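Local coordinates for protein pantothenate synthetase (PDB 3N8H) that probably joins pantoate to beta-alanine in an ATP-dependent reaction that runs through a pantoyl-adenylate intermediate, giving pantothenate, at residues V52-I57 and V89-N94; Q63-N68 and S123-F128; L113-I118 and Q156-K161; Y206-Q211 and N222-T227. One frame throughout, in Å; residues are numbered along the deposited sequence.

Interaction 1. Residues V52-I57 and V89-N94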
loop_
_atom_site.group_PDB
_atom_site.type_symbol
_atom_site.label_atom_id
_atom_site.label_comp_id
_atom_site.label_asym_id
_atom_site.label_seq_id
_atom_site.Cartn_x
_atom_site.Cartn_y
_atom_site.Cartn_z
ATOM N N VAL A 52 13.976 22.920 -2.696
ATOM C CA VAL A 52 12.927 22.939 -1.689
ATOM C C VAL A 52 13.110 21.752 -0.756
ATOM O O VAL A 52 13.233 20.606 -1.200
ATOM C CB VAL A 52 11.539 22.868 -2.325
ATOM C CG1 VAL A 52 10.449 23.008 -1.271
ATOM C CG2 VAL A 52 11.401 23.931 -3.405
ATOM N N VAL A 53 13.153 22.032 0.541
ATOM C CA VAL A 53 13.244 20.965 1.531
ATOM C C VAL A 53 11.990 20.989 2.372
ATOM O O VAL A 53 11.537 22.055 2.839
ATOM C CB VAL A 53 14.517 21.083 2.433
ATOM C CG1 VAL A 53 14.537 19.982 3.530
ATOM C CG2 VAL A 53 15.763 20.990 1.585
ATOM N N ILE A 54 11.427 19.798 2.515
ATOM C CA ILE A 54 10.261 19.539 3.330
ATOM C C ILE A 54 10.660 18.604 4.450
ATOM O O ILE A 54 11.313 17.573 4.223
ATOM C CB ILE A 54 9.171 18.803 2.514
ATOM C CG1 ILE A 54 8.709 19.649 1.329
ATOM C CG2 ILE A 54 8.006 18.378 3.410
ATOM C CD1 ILE A 54 7.774 18.887 0.379
ATOM N N VAL A 55 10.257 18.943 5.663
ATOM C CA VAL A 55 10.474 18.062 6.807
ATOM C C VAL A 55 9.105 17.742 7.396
ATOM O O VAL A 55 8.299 18.651 7.605
ATOM C CB VAL A 55 11.372 18.745 7.867
ATOM C CG1 VAL A 55 11.374 17.962 9.188
ATOM C CG2 VAL A 55 12.804 18.929 7.327
ATOM N N SER A 56 8.813 16.463 7.615
ATOM C CA SER A 56 7.574 16.119 8.308
ATOM C C SER A 56 7.894 15.802 9.775
ATOM O O SER A 56 9.001 15.374 10.107
ATOM C CB SER A 56 6.796 14.969 7.629
ATOM O OG SER A 56 7.523 13.730 7.559
ATOM N N ILE A 57 6.933 16.075 10.638
ATOM C CA ILE A 57 6.964 15.642 12.020
ATOM C C ILE A 57 5.600 15.050 12.296
ATOM O O ILE A 57 4.562 15.736 12.229
ATOM C CB ILE A 57 7.231 16.798 12.988
ATOM C CG1 ILE A 57 8.672 17.301 12.830
ATOM C CG2 ILE A 57 6.948 16.381 14.449
ATOM C CD1 ILE A 57 8.970 18.532 13.691
ATOM N N VAL A 89 14.701 25.545 6.639
ATOM C CA VAL A 89 13.780 24.573 6.056
ATOM C C VAL A 89 12.567 25.281 5.447
ATOM O O VAL A 89 11.976 26.145 6.074
ATOM C CB VAL A 89 13.312 23.516 7.097
ATOM C CG1 VAL A 89 12.147 22.721 6.536
ATOM C CG2 VAL A 89 14.464 22.579 7.453
ATOM N N ASP A 90 12.200 24.904 4.224
ATOM C CA ASP A 90 11.146 25.598 3.498
ATOM C C ASP A 90 9.757 25.257 4.022
ATOM O O ASP A 90 8.952 26.158 4.247
ATOM C CB ASP A 90 11.260 25.341 1.989
ATOM C CG ASP A 90 12.634 25.704 1.449
ATOM O OD1 ASP A 90 13.406 24.780 1.114
ATOM O OD2 ASP A 90 12.958 26.915 1.397
ATOM N N VAL A 91 9.478 23.971 4.241
ATOM C CA VAL A 91 8.140 23.571 4.697
ATOM C C VAL A 91 8.184 22.585 5.846
ATOM O O VAL A 91 8.855 21.560 5.751
ATOM C CB VAL A 91 7.298 22.901 3.574
ATOM C CG1 VAL A 91 5.891 22.609 4.076
ATOM C CG2 VAL A 91 7.251 23.773 2.335
ATOM N N LEU A 92 7.469 22.895 6.923
ATOM C CA LEU A 92 7.211 21.920 7.986
ATOM C C LEU A 92 5.826 21.331 7.748
ATOM O O LEU A 92 4.821 22.055 7.736
ATOM C CB LEU A 92 7.196 22.587 9.355
ATOM C CG LEU A 92 7.383 21.723 10.610
ATOM C CD1 LEU A 92 6.447 22.103 11.764
ATOM C CD2 LEU A 92 7.363 20.227 10.328
ATOM N N PHE A 93 5.766 20.017 7.578
ATOM C CA PHE A 93 4.489 19.333 7.471
ATOM C C PHE A 93 4.249 18.558 8.750
ATOM O O PHE A 93 4.908 17.547 9.015
ATOM C CB PHE A 93 4.486 18.373 6.291
ATOM C CG PHE A 93 3.212 17.611 6.143
ATOM C CD1 PHE A 93 1.993 18.251 6.257
ATOM C CD2 PHE A 93 3.230 16.247 5.885
ATOM C CE1 PHE A 93 0.807 17.541 6.108
ATOM C CE2 PHE A 93 2.055 15.542 5.733
ATOM C CZ PHE A 93 0.844 16.183 5.849
ATOM N N ASN A 94 3.281 19.028 9.523
ATOM C CA ASN A 94 3.035 18.537 10.862
ATOM C C ASN A 94 1.554 18.181 10.988
ATOM O O ASN A 94 0.769 18.957 11.560
ATOM C CB ASN A 94 3.404 19.651 11.844
ATOM C CG ASN A 94 3.134 19.286 13.272
ATOM O OD1 ASN A 94 2.691 20.126 14.063
ATOM N ND2 ASN A 94 3.393 18.027 13.620
#

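Interaction 2. Residues Q63-N68 and S123-F128. With PRO (proline), chain C.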
loop_
_atom_site.group_PDB
_atom_site.type_symbol
_atom_site.label_atom_id
_atom_site.label_comp_id
_atom_site.label_asym_id
_atom_site.label_seq_id
_atom_site.Cartn_x
_atom_site.Cartn_y
_atom_site.Cartn_z
ATOM N N GLN A 63 2.834 2.456 14.262
ATOM C CA GLN A 63 4.115 1.775 14.296
ATOM C C GLN A 63 4.670 1.564 15.703
ATOM O O GLN A 63 5.743 0.969 15.873
ATOM C CB GLN A 63 5.122 2.488 13.399
ATOM C CG GLN A 63 5.668 3.809 13.912
ATOM C CD GLN A 63 6.585 4.438 12.885
ATOM O OE1 GLN A 63 7.792 4.615 13.112
ATOM N NE2 GLN A 63 6.023 4.757 11.729
ATOM N N PHE A 64 3.966 2.061 16.710
ATOM C CA PHE A 64 4.381 1.772 18.090
ATOM C C PHE A 64 3.734 0.478 18.490
ATOM O O PHE A 64 2.516 0.412 18.638
ATOM C CB PHE A 64 3.952 2.876 19.043
ATOM C CG PHE A 64 4.774 4.119 18.912
ATOM C CD1 PHE A 64 5.750 4.432 19.867
ATOM C CD2 PHE A 64 4.601 4.960 17.815
ATOM C CE1 PHE A 64 6.525 5.574 19.735
ATOM C CE2 PHE A 64 5.378 6.094 17.668
ATOM C CZ PHE A 64 6.344 6.406 18.629
ATOM N N ASN A 65 4.528 -0.568 18.628
ATOM C CA ASN A 65 3.996 -1.824 19.170
ATOM C C ASN A 65 3.829 -1.769 20.714
ATOM O O ASN A 65 3.131 -2.584 21.313
ATOM C CB ASN A 65 4.892 -2.995 18.775
ATOM C CG ASN A 65 6.345 -2.753 19.140
ATOM O OD1 ASN A 65 6.978 -1.822 18.623
ATOM N ND2 ASN A 65 6.876 -3.569 20.063
ATOM N N ASN A 66 4.454 -0.795 21.351
ATOM C CA ASN A 66 4.425 -0.707 22.815
ATOM C C ASN A 66 3.728 0.577 23.287
ATOM O O ASN A 66 4.190 1.682 22.986
ATOM C CB ASN A 66 5.858 -0.758 23.332
ATOM C CG ASN A 66 5.941 -0.774 24.837
ATOM O OD1 ASN A 66 5.625 0.208 25.503
ATOM N ND2 ASN A 66 6.405 -1.884 25.382
ATOM N N PRO A 67 2.623 0.442 24.044
ATOM C CA PRO A 67 1.817 1.615 24.400
ATOM C C PRO A 67 2.591 2.635 25.221
ATOM O O PRO A 67 2.480 3.856 25.015
ATOM C CB PRO A 67 0.660 1.024 25.224
ATOM C CG PRO A 67 0.570 -0.385 24.792
ATOM C CD PRO A 67 1.974 -0.822 24.435
ATOM N N ASN A 68 3.379 2.139 26.166
ATOM C CA ASN A 68 4.144 3.035 27.038
ATOM C C ASN A 68 5.162 3.831 26.234
ATOM O O ASN A 68 5.362 5.039 26.434
ATOM C CB ASN A 68 4.831 2.256 28.155
ATOM C CG ASN A 68 5.297 3.155 29.285
ATOM O OD1 ASN A 68 4.494 3.870 29.906
ATOM N ND2 ASN A 68 6.599 3.132 29.560
ATOM N N SER A 123 11.525 -8.341 16.902
ATOM C CA SER A 123 11.559 -7.651 18.179
ATOM C C SER A 123 10.351 -6.713 18.315
ATOM O O SER A 123 9.816 -6.530 19.410
ATOM C CB SER A 123 12.876 -6.870 18.279
ATOM O OG SER A 123 13.200 -6.550 19.605
ATOM N N ARG A 124 9.913 -6.122 17.209
ATOM C CA ARG A 124 8.768 -5.201 17.260
ATOM C C ARG A 124 7.629 -5.657 16.341
ATOM O O ARG A 124 7.473 -5.161 15.218
ATOM C CB ARG A 124 9.179 -3.769 16.918
ATOM C CG ARG A 124 10.375 -3.242 17.725
ATOM C CD ARG A 124 10.658 -1.780 17.363
ATOM N NE ARG A 124 9.532 -0.906 17.691
ATOM C CZ ARG A 124 9.504 0.399 17.460
ATOM N NH1 ARG A 124 10.557 0.989 16.902
ATOM N NH2 ARG A 124 8.428 1.116 17.810
ATOM N N PRO A 125 6.838 -6.621 16.809
ATOM C CA PRO A 125 5.816 -7.136 15.917
ATOM C C PRO A 125 4.879 -6.017 15.467
ATOM O O PRO A 125 4.370 -5.256 16.303
ATOM C CB PRO A 125 5.071 -8.150 16.791
ATOM C CG PRO A 125 6.106 -8.609 17.791
ATOM C CD PRO A 125 6.981 -7.415 18.043
ATOM N N GLY A 126 4.662 -5.903 14.154
ATOM C CA GLY A 126 3.685 -4.957 13.634
ATOM C C GLY A 126 4.242 -3.548 13.474
ATOM O O GLY A 126 3.582 -2.661 12.909
ATOM N N HIS A 127 5.467 -3.334 13.940
ATOM C CA HIS A 127 6.131 -2.041 13.724
ATOM C C HIS A 127 6.341 -1.732 12.220
ATOM O O HIS A 127 6.051 -0.633 11.773
ATOM C CB HIS A 127 7.479 -1.991 14.447
ATOM C CG HIS A 127 8.344 -0.842 14.031
ATOM N ND1 HIS A 127 8.060 0.467 14.365
ATOM C CD2 HIS A 127 9.488 -0.801 13.297
ATOM C CE1 HIS A 127 8.987 1.265 13.858
ATOM N NE2 HIS A 127 9.860 0.524 13.197
ATOM N N PHE A 128 6.843 -2.698 11.451
ATOM C CA PHE A 128 7.238 -2.420 10.058
ATOM C C PHE A 128 6.012 -2.170 9.187
ATOM O O PHE A 128 6.073 -1.402 8.212
ATOM C CB PHE A 128 8.118 -3.558 9.471
ATOM C CG PHE A 128 9.586 -3.489 9.882
ATOM C CD1 PHE A 128 10.198 -2.267 10.138
ATOM C CD2 PHE A 128 10.353 -4.647 9.979
ATOM C CE1 PHE A 128 11.544 -2.184 10.500
ATOM C CE2 PHE A 128 11.697 -4.576 10.335
ATOM C CZ PHE A 128 12.289 -3.338 10.601
HETATM N N PRO C . 12.186 5.534 14.687
HETATM C CA PRO C . 10.912 4.903 14.354
HETATM C C PRO C . 10.252 4.340 15.614
HETATM O O PRO C . 10.890 4.320 16.675
HETATM C CB PRO C . 11.328 3.771 13.414
HETATM C CG PRO C . 12.555 4.293 12.742
HETATM C CD PRO C . 13.268 5.134 13.771
HETATM O O HOH W 1 6.916 0.812 20.442
#

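Interaction 3. Residues L113-I118 and Q156-K161. With PRO (proline), chain C.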
loop_
_atom_site.group_PDB
_atom_site.type_symbol
_atom_site.label_atom_id
_atom_site.label_comp_id
_atom_site.label_asym_id
_atom_site.label_seq_id
_atom_site.Cartn_x
_atom_site.Cartn_y
_atom_site.Cartn_z
ATOM N N LEU A 113 8.488 -10.821 3.819
ATOM C CA LEU A 113 9.834 -11.123 3.353
ATOM C C LEU A 113 10.815 -11.225 4.508
ATOM O O LEU A 113 10.542 -10.760 5.609
ATOM C CB LEU A 113 10.333 -10.108 2.318
ATOM C CG LEU A 113 10.016 -8.597 2.301
ATOM C CD1 LEU A 113 9.464 -8.005 3.596
ATOM C CD2 LEU A 113 11.213 -7.800 1.802
ATOM N N GLU A 114 11.969 -11.825 4.239
ATOM C CA GLU A 114 12.922 -12.169 5.295
ATOM C C GLU A 114 13.414 -10.998 6.138
ATOM O O GLU A 114 13.367 -11.031 7.376
ATOM C CB GLU A 114 14.107 -12.931 4.708
ATOM C CG GLU A 114 13.982 -14.425 4.899
ATOM C CD GLU A 114 14.005 -14.818 6.369
ATOM O OE1 GLU A 114 12.922 -15.118 6.926
ATOM O OE2 GLU A 114 15.107 -14.821 6.966
ATOM N N ILE A 115 13.881 -9.961 5.468
ATOM C CA ILE A 115 14.420 -8.810 6.183
ATOM C C ILE A 115 13.422 -8.234 7.188
ATOM O O ILE A 115 13.810 -7.592 8.150
ATOM C CB ILE A 115 14.889 -7.708 5.220
ATOM C CG1 ILE A 115 15.765 -6.696 5.964
ATOM C CG2 ILE A 115 13.691 -7.019 4.563
ATOM C CD1 ILE A 115 16.917 -7.326 6.725
ATOM N N ALA A 116 12.137 -8.471 6.975
ATOM C CA ALA A 116 11.122 -7.926 7.874
ATOM C C ALA A 116 10.857 -8.833 9.059
ATOM O O ALA A 116 10.209 -8.420 10.018
ATOM C CB ALA A 116 9.833 -7.677 7.129
ATOM N N ASN A 117 11.349 -10.072 8.969
ATOM C CA ASN A 117 11.043 -11.115 9.933
ATOM C C ASN A 117 12.115 -11.308 10.993
ATOM O O ASN A 117 11.945 -12.116 11.910
ATOM C CB ASN A 117 10.853 -12.455 9.221
ATOM C CG ASN A 117 9.565 -12.529 8.451
ATOM O OD1 ASN A 117 8.601 -11.827 8.755
ATOM N ND2 ASN A 117 9.532 -13.392 7.447
ATOM N N ILE A 118 13.220 -10.592 10.853
ATOM C CA ILE A 118 14.341 -10.722 11.783
ATOM C C ILE A 118 14.621 -9.415 12.513
ATOM O O ILE A 118 14.034 -8.372 12.185
ATOM C CB ILE A 118 15.618 -11.155 11.041
ATOM C CG1 ILE A 118 15.925 -10.175 9.898
ATOM C CG2 ILE A 118 15.476 -12.630 10.521
ATOM C CD1 ILE A 118 17.321 -10.311 9.283
ATOM N N GLN A 156 14.601 -0.529 8.039
ATOM C CA GLN A 156 13.745 0.551 7.544
ATOM C C GLN A 156 14.189 1.031 6.150
ATOM O O GLN A 156 13.368 1.154 5.241
ATOM C CB GLN A 156 13.787 1.740 8.516
ATOM C CG GLN A 156 12.980 2.927 8.016
ATOM C CD GLN A 156 12.615 3.873 9.111
ATOM O OE1 GLN A 156 11.643 3.655 9.839
ATOM N NE2 GLN A 156 13.401 4.930 9.254
ATOM N N VAL A 157 15.477 1.339 5.987
ATOM C CA VAL A 157 15.974 1.772 4.672
ATOM C C VAL A 157 15.672 0.749 3.571
ATOM O O VAL A 157 15.112 1.102 2.522
ATOM C CB VAL A 157 17.495 2.037 4.695
ATOM C CG1 VAL A 157 18.020 2.194 3.275
ATOM C CG2 VAL A 157 17.820 3.274 5.509
HETATM N N MSE A 158 16.044 -0.515 3.812
HETATM C CA MSE A 158 15.851 -1.598 2.840
HETATM C C MSE A 158 14.379 -1.755 2.493
HETATM O O MSE A 158 14.009 -1.891 1.331
HETATM C CB MSE A 158 16.389 -2.920 3.397
HETATM C CG MSE A 158 17.871 -2.908 3.728
HETATM SE SE MSE A 158 18.515 -4.663 4.333
HETATM C CE MSE A 158 17.977 -5.771 2.811
ATOM N N LEU A 159 13.540 -1.723 3.514
ATOM C CA LEU A 159 12.110 -1.837 3.326
ATOM C C LEU A 159 11.556 -0.648 2.531
ATOM O O LEU A 159 10.701 -0.814 1.656
ATOM C CB LEU A 159 11.409 -1.946 4.692
ATOM C CG LEU A 159 11.608 -3.247 5.440
ATOM C CD1 LEU A 159 10.897 -3.207 6.788
ATOM C CD2 LEU A 159 11.094 -4.404 4.560
ATOM N N ILE A 160 12.050 0.556 2.811
ATOM C CA ILE A 160 11.528 1.699 2.083
ATOM C C ILE A 160 11.995 1.648 0.610
ATOM O O ILE A 160 11.278 2.081 -0.291
ATOM C CB ILE A 160 11.878 3.047 2.791
ATOM C CG1 ILE A 160 11.073 3.189 4.095
ATOM C CG2 ILE A 160 11.630 4.255 1.865
ATOM C CD1 ILE A 160 11.503 4.426 4.911
ATOM N N LYS A 161 13.178 1.090 0.363
ATOM C CA LYS A 161 13.665 0.988 -1.023
ATOM C C LYS A 161 12.765 0.011 -1.759
ATOM O O LYS A 161 12.443 0.213 -2.933
ATOM C CB LYS A 161 15.139 0.547 -1.096
ATOM C CG LYS A 161 16.160 1.578 -0.588
ATOM C CD LYS A 161 17.595 1.013 -0.618
ATOM C CE LYS A 161 18.665 2.114 -0.510
ATOM N NZ LYS A 161 20.059 1.515 -0.401
HETATM N N PRO C . 12.186 5.534 14.687
HETATM C CA PRO C . 10.912 4.903 14.354
HETATM C C PRO C . 10.252 4.340 15.614
HETATM O O PRO C . 10.890 4.320 16.675
HETATM C CB PRO C . 11.328 3.771 13.414
HETATM C CG PRO C . 12.555 4.293 12.742
HETATM C CD PRO C . 13.268 5.134 13.771
#

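Interaction 4. Residues Y206-Q211 and N222-T227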
loop_
_atom_site.group_PDB
_atom_site.type_symbol
_atom_site.label_atom_id
_atom_site.label_comp_id
_atom_site.label_asym_id
_atom_site.label_seq_id
_atom_site.Cartn_x
_atom_site.Cartn_y
_atom_site.Cartn_z
ATOM N N TYR A 206 29.046 1.513 25.043
ATOM C CA TYR A 206 29.812 1.863 23.855
ATOM C C TYR A 206 31.332 1.852 24.062
ATOM O O TYR A 206 32.097 1.757 23.096
ATOM C CB TYR A 206 29.289 3.149 23.217
ATOM C CG TYR A 206 28.121 2.809 22.351
ATOM C CD1 TYR A 206 28.268 2.648 20.977
ATOM C CD2 TYR A 206 26.882 2.540 22.920
ATOM C CE1 TYR A 206 27.186 2.277 20.185
ATOM C CE2 TYR A 206 25.810 2.161 22.145
ATOM C CZ TYR A 206 25.971 2.032 20.780
ATOM O OH TYR A 206 24.890 1.653 20.038
ATOM N N GLU A 207 31.752 1.905 25.322
ATOM C CA GLU A 207 33.154 1.766 25.654
ATOM C C GLU A 207 33.504 0.301 25.446
ATOM O O GLU A 207 34.586 -0.042 24.989
ATOM C CB GLU A 207 33.374 2.174 27.111
ATOM C CG GLU A 207 34.823 2.346 27.527
ATOM C CD GLU A 207 34.955 2.924 28.936
ATOM O OE1 GLU A 207 35.688 2.324 29.757
ATOM O OE2 GLU A 207 34.324 3.973 29.221
ATOM N N ILE A 208 32.546 -0.557 25.763
ATOM C CA ILE A 208 32.689 -2.001 25.572
ATOM C C ILE A 208 32.678 -2.362 24.092
ATOM O O ILE A 208 33.516 -3.120 23.616
ATOM C CB ILE A 208 31.553 -2.743 26.304
ATOM C CG1 ILE A 208 31.723 -2.606 27.826
ATOM C CG2 ILE A 208 31.480 -4.205 25.876
ATOM C CD1 ILE A 208 30.564 -3.141 28.620
ATOM N N LEU A 209 31.716 -1.821 23.369
ATOM C CA LEU A 209 31.596 -2.128 21.954
ATOM C C LEU A 209 32.862 -1.740 21.193
ATOM O O LEU A 209 33.346 -2.494 20.362
ATOM C CB LEU A 209 30.355 -1.446 21.360
ATOM C CG LEU A 209 28.999 -2.032 21.812
ATOM C CD1 LEU A 209 27.815 -1.134 21.381
ATOM C CD2 LEU A 209 28.831 -3.488 21.321
ATOM N N ARG A 210 33.403 -0.564 21.495
ATOM C CA ARG A 210 34.597 -0.060 20.800
ATOM C C ARG A 210 35.845 -0.918 20.977
ATOM O O ARG A 210 36.708 -0.936 20.109
ATOM C CB ARG A 210 34.894 1.375 21.223
ATOM C CG ARG A 210 34.152 2.347 20.371
ATOM C CD ARG A 210 34.577 3.773 20.615
ATOM N NE ARG A 210 33.897 4.623 19.647
ATOM C CZ ARG A 210 33.775 5.937 19.758
ATOM N NH1 ARG A 210 34.301 6.570 20.798
ATOM N NH2 ARG A 210 33.130 6.609 18.814
ATOM N N GLN A 211 35.938 -1.610 22.104
ATOM C CA GLN A 211 37.034 -2.539 22.360
ATOM C C GLN A 211 36.782 -3.973 21.881
ATOM O O GLN A 211 37.616 -4.843 22.096
ATOM C CB GLN A 211 37.329 -2.592 23.864
ATOM C CG GLN A 211 37.559 -1.240 24.506
ATOM C CD GLN A 211 37.687 -1.340 26.013
ATOM O OE1 GLN A 211 37.316 -2.351 26.611
ATOM N NE2 GLN A 211 38.213 -0.291 26.634
ATOM N N ASN A 222 26.986 -10.687 27.826
ATOM C CA ASN A 222 27.185 -10.656 29.281
ATOM C C ASN A 222 27.815 -9.352 29.749
ATOM O O ASN A 222 27.467 -8.847 30.805
ATOM C CB ASN A 222 28.037 -11.837 29.734
ATOM C CG ASN A 222 27.339 -13.174 29.536
ATOM O OD1 ASN A 222 26.124 -13.232 29.337
ATOM N ND2 ASN A 222 28.113 -14.256 29.576
ATOM N N LYS A 223 28.752 -8.813 28.972
ATOM C CA LYS A 223 29.400 -7.560 29.353
ATOM C C LYS A 223 28.435 -6.389 29.275
ATOM O O LYS A 223 28.408 -5.546 30.165
ATOM C CB LYS A 223 30.655 -7.290 28.517
ATOM C CG LYS A 223 31.825 -8.161 28.930
ATOM C CD LYS A 223 32.570 -8.659 27.720
ATOM C CE LYS A 223 33.628 -7.670 27.288
ATOM N NZ LYS A 223 34.969 -8.316 27.339
ATOM N N ILE A 224 27.642 -6.353 28.212
ATOM C CA ILE A 224 26.621 -5.330 28.063
ATOM C C ILE A 224 25.544 -5.416 29.160
ATOM O O ILE A 224 25.168 -4.406 29.748
ATOM C CB ILE A 224 26.033 -5.408 26.683
ATOM C CG1 ILE A 224 27.077 -4.904 25.691
ATOM C CG2 ILE A 224 24.718 -4.630 26.589
ATOM C CD1 ILE A 224 26.729 -5.195 24.269
ATOM N N ASN A 225 25.076 -6.620 29.452
ATOM C CA ASN A 225 24.097 -6.801 30.524
ATOM C C ASN A 225 24.662 -6.456 31.900
ATOM O O ASN A 225 23.924 -6.088 32.806
ATOM C CB ASN A 225 23.503 -8.222 30.504
ATOM C CG ASN A 225 22.529 -8.438 29.338
ATOM O OD1 ASN A 225 22.031 -7.481 28.731
ATOM N ND2 ASN A 225 22.264 -9.706 29.016
ATOM N N SER A 226 25.978 -6.537 32.065
ATOM C CA SER A 226 26.546 -6.244 33.366
ATOM C C SER A 226 26.618 -4.732 33.648
ATOM O O SER A 226 26.940 -4.329 34.757
ATOM C CB SER A 226 27.912 -6.918 33.557
ATOM O OG SER A 226 28.929 -6.193 32.894
ATOM N N THR A 227 26.300 -3.902 32.654
ATOM C CA THR A 227 26.285 -2.462 32.874
ATOM C C THR A 227 24.964 -2.055 33.485
ATOM O O THR A 227 24.808 -0.924 33.941
ATOM C CB THR A 227 26.426 -1.685 31.553
ATOM O OG1 THR A 227 25.219 -1.828 30.785
ATOM C CG2 THR A 227 27.628 -2.208 30.738
#

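Interaction 1. Residues V52-I57 and V89-N94
Val-53 and Val-91 start a run of parallel pairing: Val-91 N gives to Val-53 O at 3.1 Å, Val-55 N to Val-91 O, Phe-93 N to Val-55 O and Ile-57 N to Phe-93 O. Side chains extend both ends. Asp-90 OD1 takes the N-H of Val-53 on its anti lone pair, 2.8 Å from N and nearly straight at 166°. Asn-94 ND2 gives to Ile-57 O at 2.9 Å; that oxygen lies in the amide plane of Asn-94, while the donor stands above the carbonyl plane. With CG anti to the backbone N (chi1 177°), the Asn-94 amide reaches toward strand 52-57.

On one face Ile-54 CG1 lies beside Val-91 CB, and the Phe-93 ring brings CD2 to within 4.2 Å of Ser-56 CB. On the Val-55 and Leu-92 side the contacts are apolar: Val-55 CG2 meets Val-89 CG1 at 3.9 Å, and Leu-92 CD2 reaches in to Ile-57 CG1.

Farther out, Phe-13 of helix 10-18 covers Ile-54, Val-91 and Phe-93, whereas Ile-43 of helix 37-49 and Leu-84 of helix 77-86 close the Val-89 side. Strand 26-31 bonds the other edge of 52-57. This is the parallel sheet, helices on both faces, of the Rossmann-like HUP fold.

Interaction 2. Residues Q63-N68 and S123-F128
His-127 and Gln-63 share a nearly straight bond: ND1 gives its hydrogen to the backbone O of Gln-63 at 2.8 Å and 169°, with the oxygen in the imidazole plane. With CG anti to the backbone N (chi1 167°), the ring lies alongside the side chain of Gln-63, a predicted pantoate and beta-alanine site.

The second polar group centres on Asn-65 OD1. Arg-124 NE gives to it at 2.9 Å, close to the guanidinium plane, and NH2 adds a weak bond. A water donates to the same oxygen and accepts from Asn-66 N. The arginine chain bends at chi3 (62°), crossing the asparagine at about a right angle.

Within 123-128, His-127 ND1 sits 3.4 Å above the centre of the Arg-124 guanidinium plane.

Ligand contacts come last. Arg-124 NH1 reaches O of the bound proline in a weak bond of 3.4 Å, and the ring edge of His-127 brings CE1 to 3.5 Å from its CB. Arg-190 also bonds the proline.

Chemically, the bond from ND1 leaves the CE1-NE2 edge of the imidazole facing the ligand, and Asn-65 steadies the guanidinium. A cationic arginine would probably suit the proline carboxylate.

Interaction 3. Residues L113-I118 and Q156-K161
Ala-116 and Leu-159 are the pair whose CA atoms lie nearest, 7.7 Å apart, where the short, weakly bonded helical turn of 114-117 comes up to helix 154-166. At that spacing no backbone atoms meet, and the contact is carried by apolar side chains with no hydrogen bond across it.

Leu-159 does most of the work through a single methyl. Its CD2 lies 3.7 Å from Ile-115 CG2, 4.1 Å from Leu-113 CD1 and 4.3 Å from Ala-116 CB, so three residues of 113-118 gather round one branch. The leucine has CG anti to its carbonyl carbon (chi1 -71°), which swings CG toward 113-118; CD1 is the extended branch, and CD2 is the one turned to the contact.

Ile-115 splits its two branches between two partners. While CG2 goes to Leu-159, CG1 and CD1 lie against the selenium of Met-158, a selenomethionine: SE is 3.8 Å from CG1, and the terminal CE also nears CG1. The bend of the Met-158 chain at chi3 (56°) folds CE back beside the isoleucine instead of letting it run straight on. Met-158 is exposed, whereas Leu-159 is buried, so the contact runs from the surface inward.

Gln-156, on the same helix, points into the pocket: its OE1 comes within 3.1 Å of CG of the bound proline and also bonds a glycerol.

Gln-155 ties the turn to helix 154-166 by bonds from NE2 to the backbone oxygens of Ile-115 and Ile-118. Behind Leu-159 lies Met-131 of helix 127-142; Val-157 and Ile-160 rest on strands 146-150 and 172-176, and Leu-113 packs on Leu-106 of the second subunit.

Interaction 4. Residues Y206-Q211 and N222-T227
Two successive helices, 196-210 and 217-225, pack against each other here near their C-terminal ends, with Ile-208 as the main side chain between them. Its CD1 lies 3.6 Å from Lys-223 O and 3.7 Å from Thr-227 CG2; the isoleucine and the threonine meet tip to tip. The other branch, CG2, rests on Lys-223 CB at 4.1 Å and more loosely on Ile-224 CG1. Ile-208 has CG1 anti to its carbonyl carbon (chi1 -68°) and an extended chi2, which stretches CD1 out to the second helix and leaves CG2 free to lie on the flank of the lysine.

Alongside, Leu-209 CD2 meets Ile-224 CD1 at 4.0 Å, the two chains crossing at about a right angle. The other methyl of Leu-209, CD1, sits over the centre of the Tyr-206 ring, and Tyr-206 OH bonds Asp-254 of the three-stranded antiparallel sheet. The two consecutive helices belong to the C-terminal part of the enzyme, the second leading into strand 230-237.

Just past Asn-225, two hydroxyls turn back onto backbone oxygens. Thr-227 OG1 gives its hydrogen to Ile-224 O at 2.8 Å, in the carbonyl plane, and that oxygen also accepts from Thr-227 N. Ser-226 OG gives to Lys-223 O at 2.9 Å, tilted from its carbonyl plane. With Thr-227 OG1 turned back to the helix (chi1 71°), CG2 is left facing Ile-208. The same OG1 bonds Ala-229 N, and Asn-225 OD1 takes Leu-231 N, fixing the chain as it enters the strand.

How the interactions relate
Interactions 1, 2 and 3 lie in the part of the chain built round the six-stranded parallel sheet, whereas interaction 4 belongs to the C-terminal helices beside the antiparallel sheet, about 38 Å from interaction 1 between centres and across the chain's centre from it. Interactions 2 and 3 are the close pair, with centres about 15 Å apart: Phe-128 CG packs on Leu-159 CD1 at 3.4 Å, and both contacts touch the bound proline. Their segments alternate along the chain, as do those of interactions 1 and 2; strand 52-57 is followed by helix 67-72. Interaction 4 closes the series. The pocket thus draws on chain regions that are well separated in sequence.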